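Local atomic coordinates of putative TetR transcriptional regulator (PDB entry 2I10), a protein that probably binds DNA through an N-terminal helix-turn-helix domain and regulates transcription. Residues 54-57 against 58-62; 179-182 against 183-187. One frame throughout, in Å; residues are numbered along the deposited sequence. Where two conformers were deposited one is given.

In the fold
Contact 1 (54-57 against 58-62) and contact 2 (179-182 against 183-187) each form the first turns of a helix, and they lie on opposite sides of the centre of the chain. Their centres are 30 Å apart and their nearest atoms about 15 Å, so they do not touch. Contact 1 opens helix 55-66, which packs on helices 34-41 and 45-52 of the predicted helix-turn-helix motif, and on helix 15-27. Contact 2 opens helix 181-192 in the C-terminal domain, facing the second subunit. There Glu183 pairs with Arg162 of the second subunit; Arg162, with Arg131, Glu132 and Arg135, belongs to the residues that line the p-nitrophenol site.

Contact 1 (54-57 against 58-62); sequences SKRD and LFEKT
With CG of Arg56 anti to the backbone N (chi1 -171°) and the chain bent at chi2, its guanidinium turns along the helix toward Glu60, whose own chain, bent at chi2, brings OE2 back to meet it. Arg56 NE donates to Glu60 OE2 at 3.0 Å, a salt bridge between residues one helical turn apart. The bond is somewhat bent, at 147°: OE2 uses its anti lone pair and lies 21° out of the guanidinium plane. A water accepts a hydrogen bond from Arg56 NH1 and donates one to Glu60 OE2 at 2.7 Å, closing a second path between the groups. The other oxygen, Glu60 OE1, is bound by Arg70.

The start of the helix is closed by a capping box. Asp57 N donates to Ser54 OG at 3.1 Å, and Ser54 N returns a bond to Asp57 OD2 at 3.0 Å, from above the carboxylate plane. The backbone bond from Leu58 N to Ser54 O (2.9 Å) follows, while Leu58 itself reaches Leu37 and Leu48 of the predicted helix-turn-helix motif.

Replacing Glu60 by an alanine removes the carboxylate, which would probably leave Arg56 and Arg70 without that mate and the Arg56 guanidinium freer to turn. Reciprocal capping thus fixes the helix start, and one carboxylate serves two arginines.

Contact 2 (179-182 against 183-187); sequences APRE and ELTAA
Thr185 and Arg181 meet at the backbone carbonyl of the arginine: Thr185 N donates to Arg181 O at 2.9 Å, tilted 22° from the carbonyl plane. Thr185 OG1 lies 3.1 Å from the same Arg181 O, but whether its proton goes there is not settled. The hydroxyl comes this close because OG1 stands anti to the carbonyl carbon of Thr185 (chi1 -69°), folded back over the preceding turn. The Arg181 side chain crosses that of Thr185 at a slant, with Arg181 CD 4.0 Å from Thr185 OG1.

The neighbouring turns repeat the backbone pattern. Leu184 N reaches Pro180 O in the carbonyl plane at 3.0 Å, and Ala186 N reaches Glu182 O at 3.0 Å. Pro180 occupies the N-cap position, and its ring runs alongside Glu183, pointing the same way: Pro180 CG is 4.0 Å from Glu183 OE1, and the CB atoms of the two residues also touch. Just before the helix, the methyl of Ala179 packs on Leu184 CD1 at 4.2 Å.

Farther out, partners beyond the turn position these side chains. Arg181 NE donates to Thr99 OG1, which helps to fix the far end of the bent arginine chain, and Leu184 is packed against Leu171 and Ala175 of helix 157-177 and Val95 of helix 83-98. Glu183 extends from the helix, and its OE2 forms a salt bridge with Arg162 of the second subunit, where Ala179 and Leu184 also pack.

The chemistry implies a helix start that serves both subunits: Leu184 packs within its own subunit and on Arg162 of the second subunit, and the charge of that arginine, one of the p-nitrophenol pocket residues, is probably balanced by Glu183.

Contact 1 (54-57 against 58-62)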
loop_
_atom_site.group_PDB
_atom_site.type_symbol
_atom_site.label_atom_id
_atom_site.label_comp_id
_atom_site.label_asym_id
_atom_site.label_seq_id
_atom_site.Cartn_x
_atom_site.Cartn_y
_atom_site.Cartn_z
ATOM N N SER B 54 29.102 8.408 4.705
ATOM C CA SER B 54 29.299 8.403 3.277
ATOM C C SER B 54 27.961 8.397 2.547
ATOM O O SER B 54 26.903 8.191 3.164
ATOM C CB SER B 54 30.175 7.216 2.849
ATOM O OG SER B 54 29.433 5.989 2.950
ATOM N N LYS B 55 27.994 8.636 1.238
ATOM C CA LYS B 55 26.785 8.537 0.425
ATOM C C LYS B 55 26.125 7.162 0.610
ATOM O O LYS B 55 24.898 7.044 0.715
ATOM C CB LYS B 55 27.134 8.732 -1.055
ATOM C CG LYS B 55 25.852 8.648 -1.922
ATOM C CD LYS B 55 26.055 9.005 -3.365
ATOM C CE LYS B 55 26.758 7.939 -4.113
ATOM N NZ LYS B 55 26.476 8.076 -5.576
ATOM N N ARG B 56 26.956 6.123 0.685
ATOM C CA ARG B 56 26.477 4.759 0.892
ATOM C C ARG B 56 25.804 4.628 2.243
ATOM O O ARG B 56 24.732 4.052 2.348
ATOM C CB ARG B 56 27.594 3.726 0.746
ATOM C CG ARG B 56 27.083 2.260 0.748
ATOM C CD ARG B 56 26.185 2.002 -0.497
ATOM N NE ARG B 56 25.900 0.590 -0.758
ATOM C CZ ARG B 56 26.756 -0.262 -1.334
ATOM N NH1 ARG B 56 26.401 -1.520 -1.541
ATOM N NH2 ARG B 56 27.960 0.133 -1.707
ATOM N N ASP B 57 26.431 5.135 3.292
ATOM C CA ASP B 57 25.803 5.108 4.637
ATOM C C ASP B 57 24.426 5.787 4.551
ATOM O O ASP B 57 23.459 5.259 5.051
ATOM C CB ASP B 57 26.633 5.860 5.677
ATOM C CG ASP B 57 27.967 5.201 5.964
ATOM O OD1 ASP B 57 28.089 3.983 5.816
ATOM O OD2 ASP B 57 28.901 5.910 6.348
ATOM N N LEU B 58 24.374 6.969 3.940
ATOM C CA LEU B 58 23.123 7.729 3.856
ATOM C C LEU B 58 22.049 6.949 3.059
ATOM O O LEU B 58 20.898 6.910 3.427
ATOM C CB LEU B 58 23.351 9.108 3.256
ATOM C CG LEU B 58 22.158 9.952 2.796
ATOM C CD1 LEU B 58 21.125 10.146 3.966
ATOM C CD2 LEU B 58 22.627 11.318 2.239
ATOM N N PHE B 59 22.453 6.327 1.978
ATOM C CA PHE B 59 21.517 5.537 1.161
ATOM C C PHE B 59 20.958 4.342 1.934
ATOM O O PHE B 59 19.755 4.072 1.872
ATOM C CB PHE B 59 22.203 5.134 -0.157
ATOM C CG PHE B 59 21.363 4.245 -1.054
ATOM C CD1 PHE B 59 20.320 4.791 -1.837
ATOM C CD2 PHE B 59 21.631 2.876 -1.157
ATOM C CE1 PHE B 59 19.560 3.993 -2.687
ATOM C CE2 PHE B 59 20.870 2.062 -2.024
ATOM C CZ PHE B 59 19.830 2.619 -2.779
ATOM N N GLU B 60 21.807 3.641 2.690
ATOM C CA GLU B 60 21.343 2.504 3.494
ATOM C C GLU B 60 20.405 2.968 4.609
ATOM O O GLU B 60 19.461 2.271 4.933
ATOM C CB GLU B 60 22.530 1.706 4.095
ATOM C CG GLU B 60 23.586 1.175 3.050
ATOM C CD GLU B 60 23.058 0.095 2.099
ATOM O OE1 GLU B 60 22.018 -0.500 2.408
ATOM O OE2 GLU B 60 23.705 -0.192 1.056
ATOM N N LYS B 61 20.651 4.149 5.184
ATOM C CA LYS B 61 19.751 4.707 6.231
ATOM C C LYS B 61 18.372 5.071 5.634
ATOM O O LYS B 61 17.332 4.931 6.287
ATOM C CB LYS B 61 20.353 5.978 6.897
ATOM C CG LYS B 61 21.652 5.793 7.699
ATOM C CD LYS B 61 22.380 7.200 7.990
ATOM C CE LYS B 61 23.879 7.097 8.297
ATOM N NZ LYS B 61 24.216 6.121 9.418
ATOM N N THR B 62 18.392 5.573 4.407
ATOM C CA THR B 62 17.170 5.950 3.699
ATOM C C THR B 62 16.333 4.657 3.451
ATOM O O THR B 62 15.136 4.653 3.694
ATOM C CB THR B 62 17.484 6.713 2.386
ATOM O OG1 THR B 62 18.129 7.953 2.705
ATOM C CG2 THR B 62 16.214 7.087 1.649
HETATM O O HOH W 1 23.257 -1.852 -1.016
#

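Contact 2 (179-182 against 183-187)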
loop_
_atom_site.group_PDB
_atom_site.type_symbol
_atom_site.label_atom_id
_atom_site.label_comp_id
_atom_site.label_asym_id
_atom_site.label_seq_id
_atom_site.Cartn_x
_atom_site.Cartn_y
_atom_site.Cartn_z
ATOM N N ALA B 179 -3.263 6.336 10.262
ATOM C CA ALA B 179 -3.906 5.454 11.220
ATOM C C ALA B 179 -3.171 5.510 12.566
ATOM O O ALA B 179 -1.928 5.532 12.591
ATOM C CB ALA B 179 -3.949 3.999 10.667
ATOM N N PRO B 180 -3.928 5.542 13.686
ATOM C CA PRO B 180 -3.297 5.546 15.010
ATOM C C PRO B 180 -2.441 4.299 15.195
ATOM O O PRO B 180 -2.793 3.215 14.689
ATOM C CB PRO B 180 -4.487 5.509 15.989
ATOM C CG PRO B 180 -5.648 5.954 15.228
ATOM C CD PRO B 180 -5.399 5.583 13.783
ATOM N N ARG B 181 -1.327 4.457 15.903
ATOM C CA ARG B 181 -0.370 3.357 16.049
ATOM C C ARG B 181 -0.896 2.153 16.851
ATOM O O ARG B 181 -0.654 1.013 16.452
ATOM C CB ARG B 181 1.004 3.890 16.528
ATOM C CG ARG B 181 1.650 3.241 17.771
ATOM C CD ARG B 181 2.763 2.241 17.434
ATOM N NE ARG B 181 3.899 2.854 16.727
ATOM C CZ ARG B 181 5.115 3.069 17.235
ATOM N NH1 ARG B 181 5.407 2.728 18.494
ATOM N NH2 ARG B 181 6.054 3.621 16.468
ATOM N N GLU B 182 -1.620 2.370 17.952
ATOM C CA GLU B 182 -2.159 1.259 18.748
ATOM C C GLU B 182 -3.188 0.455 17.937
ATOM O O GLU B 182 -3.258 -0.792 18.009
ATOM C CB GLU B 182 -2.749 1.762 20.079
ATOM C CG GLU B 182 -1.737 2.517 20.974
ATOM C CD GLU B 182 -2.289 2.941 22.339
ATOM O OE1 GLU B 182 -3.265 2.326 22.834
ATOM O OE2 GLU B 182 -1.729 3.897 22.927
ATOM N N GLU B 183 -3.986 1.175 17.164
ATOM C CA GLU B 183 -4.943 0.548 16.273
ATOM C C GLU B 183 -4.247 -0.267 15.160
ATOM O O GLU B 183 -4.692 -1.377 14.812
ATOM C CB GLU B 183 -5.808 1.629 15.664
ATOM C CG GLU B 183 -6.925 1.137 14.809
ATOM C CD GLU B 183 -7.911 2.240 14.496
ATOM O OE1 GLU B 183 -8.296 2.966 15.421
ATOM O OE2 GLU B 183 -8.310 2.361 13.326
ATOM N N LEU B 184 -3.185 0.280 14.578
ATOM C CA LEU B 184 -2.472 -0.425 13.508
ATOM C C LEU B 184 -1.747 -1.668 14.035
ATOM O O LEU B 184 -1.689 -2.708 13.363
ATOM C CB LEU B 184 -1.505 0.513 12.752
ATOM C CG LEU B 184 -1.306 0.158 11.281
ATOM C CD1 LEU B 184 -2.641 0.008 10.543
ATOM C CD2 LEU B 184 -0.403 1.154 10.563
ATOM N N THR B 185 -1.206 -1.557 15.245
ATOM C CA THR B 185 -0.569 -2.677 15.915
ATOM C C THR B 185 -1.594 -3.785 16.181
ATOM O O THR B 185 -1.289 -4.962 15.945
ATOM C CB THR B 185 0.104 -2.203 17.233
ATOM O OG1 THR B 185 1.222 -1.366 16.900
ATOM C CG2 THR B 185 0.570 -3.392 18.077
ATOM N N ALA B 186 -2.798 -3.410 16.655
ATOM C CA ALA B 186 -3.882 -4.380 16.821
ATOM C C ALA B 186 -4.228 -5.032 15.473
ATOM O O ALA B 186 -4.360 -6.244 15.393
ATOM C CB ALA B 186 -5.124 -3.749 17.496
ATOM N N ALA B 187 -4.290 -4.253 14.404
ATOM C CA ALA B 187 -4.516 -4.796 13.075
ATOM C C ALA B 187 -3.437 -5.799 12.618
ATOM O O ALA B 187 -3.775 -6.815 11.979
ATOM C CB ALA B 187 -4.660 -3.676 12.048
#